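Local coordinates for CELL WALL surface anchor family protein (PDB 2X9Z), which probably forms the repeating backbone unit of the pneumococcal pilus, the surface fibre linked to cell adhesion, at residues A51-M57 with T89-L95; D133-Y138 with P250-E255; D143-K149 with S226-I232. The protein carries 1 engineered substitution. One frame throughout, in Å; residues are numbered along the deposited sequence. Where two conformers were deposited one is given.

Along the chain, contact 1 comes first. It brings strand 90-95 back against strand 50-57, closing a loop of about 30 residues. Contact 2 opens only after that loop is complete. It joins strand 130-139 to the late segment 250-255 across more than 100 residues. Contact 3 falls wholly between the two arms of contact 2, where the linker 143-149 meets strand 226-229 and the turn after it. No two contacts cross. Contacts 1 and 2 share a sheet, because strands 50-57 and 130-139 are neighbours. Contact 3 ties the linker that follows strand 130-139 to the edge of the four-stranded sheet. Thr147 N with Ser54 OG, and Glu231 with Arg56, connect it to contact 1.

Contact 1. Residues A51-M57 with T89-L95; sequences ANWSDRM and TGFDLKL
Ser54, Arg56 and Asp92 form the polar group of this antiparallel strand pair. Arg56 approaches Asp92 end-on with NH1 and NH2, and both nitrogens grip the single oxygen OD2. The salt bridge from Arg56 NH2 to Asp92 OD2 is 2.9 Å and uses the syn lone pair. NH1 meets the same oxygen from above the carboxylate plane. The guanidinium and carboxylate planes stand 82° apart. A bend at chi2 (-68°) turns the arginine chain toward the neighbouring strand. NH1 also donates to the carbonyl of its neighbour, Asp55 O, at 3.0 Å. The other carboxylate oxygen, Asp92 OD1, takes the hydroxyl of Ser54 OG at 2.8 Å, again from above the plane.

Backbone bonds join the strands over their whole length. Trp53 pairs with Leu93 and Asp55 with Phe91, each by two bonds. Trp53 N to Leu93 O is 2.8 Å and nearly straight at 177°. Single bonds from Leu95 N to Ala51 O and from Met57 N to Thr89 O extend the pairing. Water 1 links Ala51 N to Leu95 O.

Trp53, Leu93, Asp55 and Phe91 lie on the other face. Trp53 and Leu93 run side by side, with CE3 of Trp53 4.0 Å from CD2 of Leu93. Asp55 CB rests over a face of the Phe91 ring in a CH-pi contact, 4.0 Å from the centroid. At the indole edge, in its plane, CG of Leu95 sits 3.9 Å from Trp53 CZ3.

Trp53 NE1 bonds Thr40, and Asp55 bonds Lys7. Arg56 is shared between Asp92 and Glu231. The charge of the buried guanidinium is thus probably balanced by two carboxylates, which it would help to keep ionised, and its bonds would fix its rotation.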
loop_
_atom_site.group_PDB
_atom_site.type_symbol
_atom_site.label_atom_id
_atom_site.label_comp_id
_atom_site.label_asym_id
_atom_site.label_seq_id
_atom_site.Cartn_x
_atom_site.Cartn_y
_atom_site.Cartn_z
ATOM N N ALA A 51 -7.570 -11.764 2.195
ATOM C CA ALA A 51 -7.606 -10.872 1.048
ATOM C C ALA A 51 -7.733 -9.466 1.620
ATOM O O ALA A 51 -8.824 -9.035 1.995
ATOM C CB ALA A 51 -8.772 -11.201 0.138
ATOM N N ASN A 52 -6.599 -8.773 1.696
ATOM C CA ASN A 52 -6.501 -7.476 2.355
ATOM C C ASN A 52 -5.935 -6.416 1.411
ATOM O O ASN A 52 -4.930 -6.666 0.738
ATOM C CB ASN A 52 -5.592 -7.619 3.581
ATOM C CG ASN A 52 -5.384 -6.312 4.327
ATOM O OD1 ASN A 52 -6.260 -5.859 5.065
ATOM N ND2 ASN A 52 -4.206 -5.709 4.154
ATOM N N TRP A 53 -6.563 -5.245 1.381
ATOM C CA TRP A 53 -6.041 -4.113 0.623
ATOM C C TRP A 53 -5.650 -3.008 1.598
ATOM O O TRP A 53 -6.402 -2.681 2.511
ATOM C CB TRP A 53 -7.075 -3.561 -0.365
ATOM C CG TRP A 53 -7.431 -4.507 -1.475
ATOM C CD1 TRP A 53 -6.893 -4.533 -2.740
ATOM C CD2 TRP A 53 -8.397 -5.569 -1.425
ATOM N NE1 TRP A 53 -7.474 -5.539 -3.475
ATOM C CE2 TRP A 53 -8.396 -6.190 -2.693
ATOM C CE3 TRP A 53 -9.260 -6.053 -0.435
ATOM C CZ2 TRP A 53 -9.225 -7.268 -2.998
ATOM C CZ3 TRP A 53 -10.082 -7.126 -0.740
ATOM C CH2 TRP A 53 -10.059 -7.719 -2.014
ATOM N N SER A 54 -4.486 -2.418 1.383
ATOM C CA SER A 54 -3.970 -1.390 2.267
ATOM C C SER A 54 -3.537 -0.220 1.379
ATOM O O SER A 54 -2.810 -0.411 0.407
ATOM C CB SER A 54 -2.791 -1.960 3.065
ATOM O OG SER A 54 -2.260 -1.028 3.989
ATOM N N ASP A 55 -3.977 0.988 1.720
ATOM C CA ASP A 55 -3.766 2.157 0.878
ATOM C C ASP A 55 -3.343 3.358 1.731
ATOM O O ASP A 55 -3.995 3.682 2.719
ATOM C CB ASP A 55 -5.078 2.446 0.144
ATOM C CG ASP A 55 -4.935 3.430 -0.993
ATOM O OD1 ASP A 55 -3.908 4.134 -1.122
ATOM O OD2 ASP A 55 -5.909 3.497 -1.772
ATOM N N ARG A 56 -2.251 4.017 1.356
ATOM C CA ARG A 56 -1.845 5.260 2.016
ATOM C C ARG A 56 -1.473 6.280 0.964
ATOM O O ARG A 56 -1.096 5.921 -0.150
ATOM C CB ARG A 56 -0.663 5.035 2.959
ATOM C CG ARG A 56 -0.956 4.125 4.144
ATOM C CD ARG A 56 -1.932 4.788 5.128
ATOM N NE ARG A 56 -2.129 4.008 6.358
ATOM C CZ ARG A 56 -2.910 2.936 6.460
ATOM N NH1 ARG A 56 -3.563 2.485 5.401
ATOM N NH2 ARG A 56 -3.026 2.307 7.624
HETATM N N MSE A 57 -1.570 7.558 1.303
HETATM C CA MSE A 57 -1.272 8.584 0.310
HETATM C C MSE A 57 -0.481 9.746 0.890
HETATM O O MSE A 57 -0.454 9.965 2.107
HETATM C CB MSE A 57 -2.550 9.045 -0.391
HETATM C CG MSE A 57 -3.603 9.630 0.531
HETATM SE SE MSE A 57 -5.403 9.367 -0.204
HETATM C CE MSE A 57 -5.537 7.462 0.206
ATOM N N THR A 89 -4.572 9.140 6.663
ATOM C CA THR A 89 -3.828 9.068 5.408
ATOM C C THR A 89 -4.250 7.932 4.472
ATOM O O THR A 89 -3.587 7.701 3.461
ATOM C CB THR A 89 -2.304 8.952 5.669
ATOM O OG1 THR A 89 -2.046 7.802 6.484
ATOM C CG2 THR A 89 -1.783 10.203 6.371
ATOM N N GLY A 90 -5.331 7.228 4.795
ATOM C CA GLY A 90 -5.782 6.136 3.949
ATOM C C GLY A 90 -6.622 5.118 4.681
ATOM O O GLY A 90 -7.316 5.451 5.634
ATOM N N PHE A 91 -6.552 3.868 4.245
ATOM C CA PHE A 91 -7.436 2.863 4.796
ATOM C C PHE A 91 -6.902 1.459 4.584
ATOM O O PHE A 91 -5.985 1.235 3.777
ATOM C CB PHE A 91 -8.828 2.978 4.171
ATOM C CG PHE A 91 -8.856 2.655 2.700
ATOM C CD1 PHE A 91 -9.073 1.351 2.255
ATOM C CD2 PHE A 91 -8.655 3.653 1.757
ATOM C CE1 PHE A 91 -9.088 1.057 0.893
ATOM C CE2 PHE A 91 -8.676 3.360 0.400
ATOM C CZ PHE A 91 -8.894 2.063 -0.032
ATOM N N ASP A 92 -7.487 0.521 5.317
ATOM C CA ASP A 92 -7.235 -0.901 5.134
ATOM C C ASP A 92 -8.589 -1.586 5.055
ATOM O O ASP A 92 -9.480 -1.296 5.855
ATOM C CB ASP A 92 -6.436 -1.456 6.313
ATOM C CG ASP A 92 -5.055 -0.851 6.415
ATOM O OD1 ASP A 92 -4.109 -1.515 5.967
ATOM O OD2 ASP A 92 -4.910 0.278 6.942
ATOM N N LEU A 93 -8.753 -2.477 4.078
ATOM C CA LEU A 93 -10.027 -3.155 3.851
ATOM C C LEU A 93 -9.724 -4.638 3.710
ATOM O O LEU A 93 -8.958 -5.033 2.834
ATOM C CB LEU A 93 -10.723 -2.628 2.588
ATOM C CG LEU A 93 -12.172 -3.086 2.340
ATOM C CD1 LEU A 93 -12.897 -2.117 1.412
ATOM C CD2 LEU A 93 -12.259 -4.511 1.790
ATOM N N LYS A 94 -10.306 -5.454 4.582
ATOM C CA LYS A 94 -10.054 -6.881 4.546
ATOM C C LYS A 94 -11.365 -7.644 4.427
ATOM O O LYS A 94 -12.370 -7.276 5.042
ATOM C CB LYS A 94 -9.317 -7.314 5.808
ATOM C CG LYS A 94 -10.139 -7.236 7.075
ATOM C CD LYS A 94 -9.501 -8.050 8.179
ATOM C CE LYS A 94 -10.501 -9.003 8.791
ATOM N NZ LYS A 94 -9.830 -9.960 9.708
ATOM N N LEU A 95 -11.366 -8.707 3.630
ATOM C CA LEU A 95 -12.558 -9.538 3.541
ATOM C C LEU A 95 -12.704 -10.393 4.801
ATOM O O LEU A 95 -11.722 -10.951 5.300
ATOM C CB LEU A 95 -12.521 -10.430 2.300
ATOM C CG LEU A 95 -12.467 -9.708 0.954
ATOM C CD1 LEU A 95 -12.670 -10.702 -0.178
ATOM C CD2 LEU A 95 -13.506 -8.589 0.874
HETATM O O HOH W 1 -9.024 -11.158 4.684
#

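Contact 2. Residues D133-Y138 with P250-E255; sequences DVTFNY and PLDPTE
Leu251 and Phe136 are brought together by their first torsions. In Phe136 the ring carbon CG stands opposite the backbone N (chi1 -179°). In Leu251 it is the carbonyl carbon that CG stands opposite (chi1 -51°). The two side chains then lie alongside, pointing the same way, with Leu251 CD1 3.8 Å from Phe136 CD2. The other methyl, CD2 of Leu251, reaches obliquely to Tyr138 CE1 at 4.2 Å. Each methyl of the leucine thus meets a different aromatic ring.

The same two residues make a single antiparallel bridge. Phe136 N donates to Leu251 O at 2.9 Å, tilted out of the carbonyl plane. Leu251 N returns a bond to Phe136 O. The segment 250-255 has no regular strand structure, and the pairing does not continue past this bridge. Two residues on, Pro253 has no N-H to give. Its ring crosses Val134 at about a right angle, CG lying 4.0 Å from Val134 CB.

Where the direct pairing ends, water 2 joins the segments. It accepts from Val134 N at 3.0 Å. It also lies 2.7 Å from Asp252 OD1 and 2.6 Å from Glu255 OE1, as a donor. More acceptors surround it than it has protons, so they probably compete. Glu255 OE1 lies against Asp133 CB, and also forms a salt bridge with Lys216. Asp133 turns its carboxylate away, to Thr147.

Strand 130-139 is flanked on its other edge by strand 50-57, where Phe136 meets the Trp53 ring. Ile5 of strand 4-9 packs against Phe136, Leu251 and Pro253. The segment 250-255 leads on into strand 257-259, which joins the same sheet antiparallel to 130-139.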
loop_
_atom_site.group_PDB
_atom_site.type_symbol
_atom_site.label_atom_id
_atom_site.label_comp_id
_atom_site.label_asym_id
_atom_site.label_seq_id
_atom_site.Cartn_x
_atom_site.Cartn_y
_atom_site.Cartn_z
ATOM N N ASP A 133 0.015 4.672 -2.368
ATOM C CA ASP A 133 0.630 3.353 -2.478
ATOM C C ASP A 133 -0.305 2.305 -1.891
ATOM O O ASP A 133 -0.839 2.488 -0.801
ATOM C CB ASP A 133 2.020 3.298 -1.817
ATOM C CG ASP A 133 1.985 3.509 -0.304
ATOM O OD1 ASP A 133 1.741 4.651 0.147
ATOM O OD2 ASP A 133 2.241 2.531 0.440
ATOM N N VAL A 134 -0.505 1.223 -2.634
ATOM C CA VAL A 134 -1.428 0.166 -2.252
ATOM C C VAL A 134 -0.719 -1.171 -2.277
ATOM O O VAL A 134 0.190 -1.398 -3.091
ATOM C CB VAL A 134 -2.609 0.089 -3.238
ATOM C CG1 VAL A 134 -3.342 -1.250 -3.122
ATOM C CG2 VAL A 134 -3.555 1.234 -3.009
ATOM N N THR A 135 -1.128 -2.055 -1.378
ATOM C CA THR A 135 -0.775 -3.459 -1.492
ATOM C C THR A 135 -2.019 -4.307 -1.415
ATOM O O THR A 135 -2.994 -3.955 -0.736
ATOM C CB THR A 135 0.200 -3.960 -0.384
ATOM O OG1 THR A 135 -0.351 -3.719 0.924
ATOM C CG2 THR A 135 1.562 -3.308 -0.510
ATOM N N PHE A 136 -1.978 -5.427 -2.125
ATOM C CA PHE A 136 -2.918 -6.516 -1.911
ATOM C C PHE A 136 -2.139 -7.616 -1.209
ATOM O O PHE A 136 -1.222 -8.209 -1.788
ATOM C CB PHE A 136 -3.512 -7.022 -3.227
ATOM C CG PHE A 136 -4.505 -8.140 -3.058
ATOM C CD1 PHE A 136 -5.616 -7.982 -2.238
ATOM C CD2 PHE A 136 -4.330 -9.349 -3.720
ATOM C CE1 PHE A 136 -6.535 -9.005 -2.080
ATOM C CE2 PHE A 136 -5.253 -10.377 -3.567
ATOM C CZ PHE A 136 -6.353 -10.201 -2.748
ATOM N N ASN A 137 -2.480 -7.839 0.055
ATOM C CA ASN A 137 -1.827 -8.839 0.889
ATOM C C ASN A 137 -2.742 -10.033 0.994
ATOM O O ASN A 137 -3.865 -9.921 1.489
ATOM C CB ASN A 137 -1.539 -8.256 2.265
ATOM C CG ASN A 137 -0.773 -6.958 2.171
ATOM O OD1 ASN A 137 0.469 -6.951 2.059
ATOM N ND2 ASN A 137 -1.499 -5.844 2.178
ATOM N N TYR A 138 -2.269 -11.169 0.501
ATOM C CA TYR A 138 -3.124 -12.338 0.356
ATOM C C TYR A 138 -2.328 -13.621 0.559
ATOM O O TYR A 138 -1.097 -13.609 0.587
ATOM C CB TYR A 138 -3.752 -12.344 -1.046
ATOM C CG TYR A 138 -2.785 -12.788 -2.124
ATOM C CD1 TYR A 138 -1.819 -11.921 -2.630
ATOM C CD2 TYR A 138 -2.837 -14.079 -2.638
ATOM C CE1 TYR A 138 -0.929 -12.333 -3.614
ATOM C CE2 TYR A 138 -1.952 -14.500 -3.618
ATOM C CZ TYR A 138 -0.998 -13.626 -4.102
ATOM O OH TYR A 138 -0.125 -14.050 -5.086
ATOM N N PRO A 250 3.235 -9.815 -1.838
ATOM C CA PRO A 250 2.006 -9.054 -2.078
ATOM C C PRO A 250 1.978 -8.452 -3.479
ATOM O O PRO A 250 3.022 -8.359 -4.126
ATOM C CB PRO A 250 2.098 -7.926 -1.047
ATOM C CG PRO A 250 3.568 -7.734 -0.850
ATOM C CD PRO A 250 4.154 -9.118 -0.924
ATOM N N LEU A 251 0.798 -8.064 -3.945
ATOM C CA LEU A 251 0.703 -7.269 -5.166
ATOM C C LEU A 251 0.882 -5.795 -4.833
ATOM O O LEU A 251 0.466 -5.330 -3.773
ATOM C CB LEU A 251 -0.654 -7.464 -5.841
ATOM C CG LEU A 251 -1.132 -8.896 -6.084
ATOM C CD1 LEU A 251 -2.390 -8.853 -6.924
ATOM C CD2 LEU A 251 -0.050 -9.711 -6.774
ATOM N N ASP A 252 1.482 -5.064 -5.762
ATOM C CA ASP A 252 1.820 -3.663 -5.575
ATOM C C ASP A 252 1.606 -2.978 -6.927
ATOM O O ASP A 252 2.485 -3.009 -7.783
ATOM C CB ASP A 252 3.291 -3.588 -5.144
ATOM C CG ASP A 252 3.713 -2.207 -4.670
ATOM O OD1 ASP A 252 2.863 -1.298 -4.560
ATOM O OD2 ASP A 252 4.924 -2.038 -4.403
ATOM N N PRO A 253 0.418 -2.395 -7.146
ATOM C CA PRO A 253 0.077 -1.815 -8.450
ATOM C C PRO A 253 0.897 -0.566 -8.764
ATOM O O PRO A 253 1.372 0.125 -7.861
ATOM C CB PRO A 253 -1.399 -1.424 -8.285
ATOM C CG PRO A 253 -1.580 -1.239 -6.824
ATOM C CD PRO A 253 -0.665 -2.225 -6.162
ATOM N N THR A 254 1.062 -0.277 -10.047
ATOM C CA THR A 254 1.606 1.016 -10.441
ATOM C C THR A 254 0.612 2.088 -10.011
ATOM O O THR A 254 -0.592 1.829 -9.919
ATOM C CB THR A 254 1.887 1.103 -11.951
ATOM O OG1 THR A 254 0.704 0.756 -12.677
ATOM C CG2 THR A 254 3.026 0.157 -12.334
ATOM N N GLU A 255 1.127 3.281 -9.741
ATOM C CA GLU A 255 0.394 4.300 -9.009
ATOM C C GLU A 255 0.154 5.537 -9.873
ATOM O O GLU A 255 1.042 5.987 -10.595
ATOM C CB GLU A 255 1.179 4.667 -7.738
ATOM C CG GLU A 255 1.555 3.438 -6.883
ATOM C CD GLU A 255 2.649 3.703 -5.839
ATOM O OE1 GLU A 255 2.881 2.818 -4.982
ATOM O OE2 GLU A 255 3.275 4.784 -5.862
HETATM O O HOH W 2 1.226 0.751 -5.057
#

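Contact 3. Residues D143-K149 with S226-I232; sequences DHGNTPK and SADYQEI
This is a polar seam between a linker and an edge strand, where the segment 143-149 meets 226-232. The linker leaves strand 130-139 and runs roughly along strand 226-229, an edge strand of the four-stranded sheet. Asp143 and Asn146 supply most of the bonds. Asp143 OD1 takes the hydroxyl of Ser226 OG at 2.6 Å, on its syn side. Asp143 OD2 accepts from Gly145 N and so closes an Asx turn. Asn146 is bound by backbone and amide alike. Its N donates to Ala227 O at 3.0 Å. OD1 receives Tyr229 N at 2.8 Å on a lone pair. ND2 reaches Asp228 OD1 at 2.9 Å, above the carboxylate plane.

Pro148 covers one face of the Tyr229 ring, with CA 3.8 Å from the centroid, while Asn146 O meets the ring edge in plane. The tyrosine hydroxyl bonds Glu219 N. A bend at chi2 (72°) carries the Lys149 chain back, and NZ donates to Tyr229 O and Thr147 O, both at 2.9 Å. Glu231 lies nearby but bonds Arg56.

Both the oxygen and the nitrogen of the Asn146 side-chain amide are bonded, which should fix its rotation. The buried lysine is held by two carbonyls, and the acidic residues near it probably help to stabilise its charge.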
loop_
_atom_site.group_PDB
_atom_site.type_symbol
_atom_site.label_atom_id
_atom_site.label_comp_id
_atom_site.label_asym_id
_atom_site.label_seq_id
_atom_site.Cartn_x
_atom_site.Cartn_y
_atom_site.Cartn_z
ATOM N N ASP A 143 -2.554 -13.632 6.385
ATOM C CA ASP A 143 -1.482 -12.693 6.085
ATOM C C ASP A 143 -1.593 -11.411 6.903
ATOM O O ASP A 143 -2.676 -10.830 7.026
ATOM C CB ASP A 143 -1.438 -12.351 4.601
ATOM C CG ASP A 143 -0.079 -11.820 4.191
ATOM O OD1 ASP A 143 0.828 -12.653 3.942
ATOM O OD2 ASP A 143 0.092 -10.579 4.151
ATOM N N HIS A 144 -0.457 -10.958 7.423
ATOM C CA HIS A 144 -0.388 -9.789 8.296
ATOM C C HIS A 144 0.270 -8.579 7.637
ATOM O O HIS A 144 0.503 -7.567 8.295
ATOM C CB HIS A 144 0.365 -10.138 9.579
ATOM C CG HIS A 144 -0.280 -11.226 10.377
ATOM N ND1 HIS A 144 0.034 -12.560 10.217
ATOM C CD2 HIS A 144 -1.228 -11.174 11.341
ATOM C CE1 HIS A 144 -0.693 -13.280 11.050
ATOM N NE2 HIS A 144 -1.468 -12.464 11.741
ATOM N N GLY A 145 0.557 -8.678 6.344
ATOM C CA GLY A 145 1.191 -7.582 5.628
ATOM C C GLY A 145 0.255 -6.444 5.261
ATOM O O GLY A 145 -0.970 -6.592 5.244
ATOM N N ASN A 146 0.850 -5.298 4.944
ATOM C CA ASN A 146 0.103 -4.109 4.547
ATOM C C ASN A 146 1.032 -3.170 3.769
ATOM O O ASN A 146 2.142 -3.558 3.403
ATOM C CB ASN A 146 -0.518 -3.429 5.767
ATOM C CG ASN A 146 0.492 -3.171 6.843
ATOM O OD1 ASN A 146 1.572 -2.668 6.564
ATOM N ND2 ASN A 146 0.167 -3.540 8.078
ATOM N N THR A 147 0.594 -1.943 3.500
ATOM C CA THR A 147 1.324 -1.082 2.575
ATOM C C THR A 147 2.235 -0.102 3.327
ATOM O O THR A 147 1.957 0.263 4.466
ATOM C CB THR A 147 0.346 -0.345 1.623
ATOM O OG1 THR A 147 1.035 0.061 0.434
ATOM C CG2 THR A 147 -0.313 0.864 2.301
ATOM N N PRO A 148 3.342 0.334 2.695
ATOM C CA PRO A 148 4.196 1.332 3.364
ATOM C C PRO A 148 3.453 2.620 3.762
ATOM O O PRO A 148 2.546 3.072 3.054
ATOM C CB PRO A 148 5.280 1.625 2.312
ATOM C CG PRO A 148 5.392 0.331 1.574
ATOM C CD PRO A 148 3.974 -0.190 1.470
ATOM N N LYS A 149 3.840 3.191 4.901
ATOM C CA LYS A 149 3.348 4.498 5.330
ATOM C C LYS A 149 4.451 5.524 5.050
ATOM O O LYS A 149 5.533 5.443 5.638
ATOM C CB LYS A 149 3.026 4.499 6.830
ATOM C CG LYS A 149 1.723 3.793 7.236
ATOM C CD LYS A 149 1.831 2.268 7.117
ATOM C CE LYS A 149 0.492 1.564 7.304
ATOM N NZ LYS A 149 0.654 0.098 7.036
ATOM N N SER A 226 5.913 -11.639 5.445
ATOM C CA SER A 226 5.101 -10.505 5.017
ATOM C C SER A 226 5.425 -9.276 5.854
ATOM O O SER A 226 5.732 -9.386 7.040
ATOM C CB SER A 226 3.620 -10.848 5.099
ATOM O OG SER A 226 3.331 -11.890 4.187
ATOM N N ALA A 227 5.357 -8.109 5.216
ATOM C CA ALA A 227 5.783 -6.856 5.823
ATOM C C ALA A 227 4.608 -6.055 6.364
ATOM O O ALA A 227 3.716 -5.651 5.606
ATOM C CB ALA A 227 6.573 -6.028 4.815
ATOM N N ASP A 228 4.648 -5.798 7.670
ATOM C CA ASP A 228 3.625 -5.049 8.395
ATOM C C ASP A 228 4.232 -3.703 8.794
ATOM O O ASP A 228 4.988 -3.607 9.775
ATOM C CB ASP A 228 3.196 -5.877 9.618
ATOM C CG ASP A 228 2.331 -5.114 10.610
ATOM O OD1 ASP A 228 1.883 -3.976 10.335
ATOM O OD2 ASP A 228 2.094 -5.689 11.697
ATOM N N TYR A 229 3.926 -2.665 8.014
ATOM C CA TYR A 229 4.481 -1.332 8.239
ATOM C C TYR A 229 3.656 -0.619 9.311
ATOM O O TYR A 229 2.429 -0.482 9.191
ATOM C CB TYR A 229 4.489 -0.516 6.944
ATOM C CG TYR A 229 5.234 -1.179 5.799
ATOM C CD1 TYR A 229 4.589 -2.088 4.962
ATOM C CD2 TYR A 229 6.576 -0.889 5.548
ATOM C CE1 TYR A 229 5.259 -2.696 3.912
ATOM C CE2 TYR A 229 7.258 -1.493 4.497
ATOM C CZ TYR A 229 6.591 -2.391 3.680
ATOM O OH TYR A 229 7.252 -2.981 2.630
ATOM N N GLN A 230 4.324 -0.196 10.374
ATOM C CA GLN A 230 3.648 0.428 11.509
ATOM C C GLN A 230 3.226 1.861 11.173
ATOM O O GLN A 230 3.840 2.530 10.336
ATOM C CB GLN A 230 4.582 0.439 12.725
ATOM C CG GLN A 230 5.116 -0.931 13.087
ATOM C CD GLN A 230 4.004 -1.911 13.370
ATOM O OE1 GLN A 230 3.856 -2.926 12.683
ATOM N NE2 GLN A 230 3.203 -1.609 14.374
ATOM N N GLU A 231 2.192 2.348 11.841
ATOM C CA GLU A 231 1.791 3.732 11.650
ATOM C C GLU A 231 2.929 4.680 12.034
ATOM O O GLU A 231 3.750 4.364 12.900
ATOM C CB GLU A 231 0.531 4.043 12.459
ATOM C CG GLU A 231 -0.695 3.233 12.045
ATOM C CD GLU A 231 -1.147 3.512 10.614
ATOM O OE1 GLU A 231 -1.121 4.680 10.171
ATOM O OE2 GLU A 231 -1.548 2.553 9.930
ATOM N N ILE A 232 2.973 5.837 11.378
ATOM C CA ILE A 232 4.011 6.835 11.639
ATOM C C ILE A 232 3.716 7.594 12.926
ATOM O O ILE A 232 2.575 7.999 13.172
ATOM C CB ILE A 232 4.146 7.848 10.463
ATOM C CG1 ILE A 232 4.454 7.112 9.158
ATOM C CG2 ILE A 232 5.182 8.933 10.773
ATOM C CD1 ILE A 232 5.633 6.183 9.230
#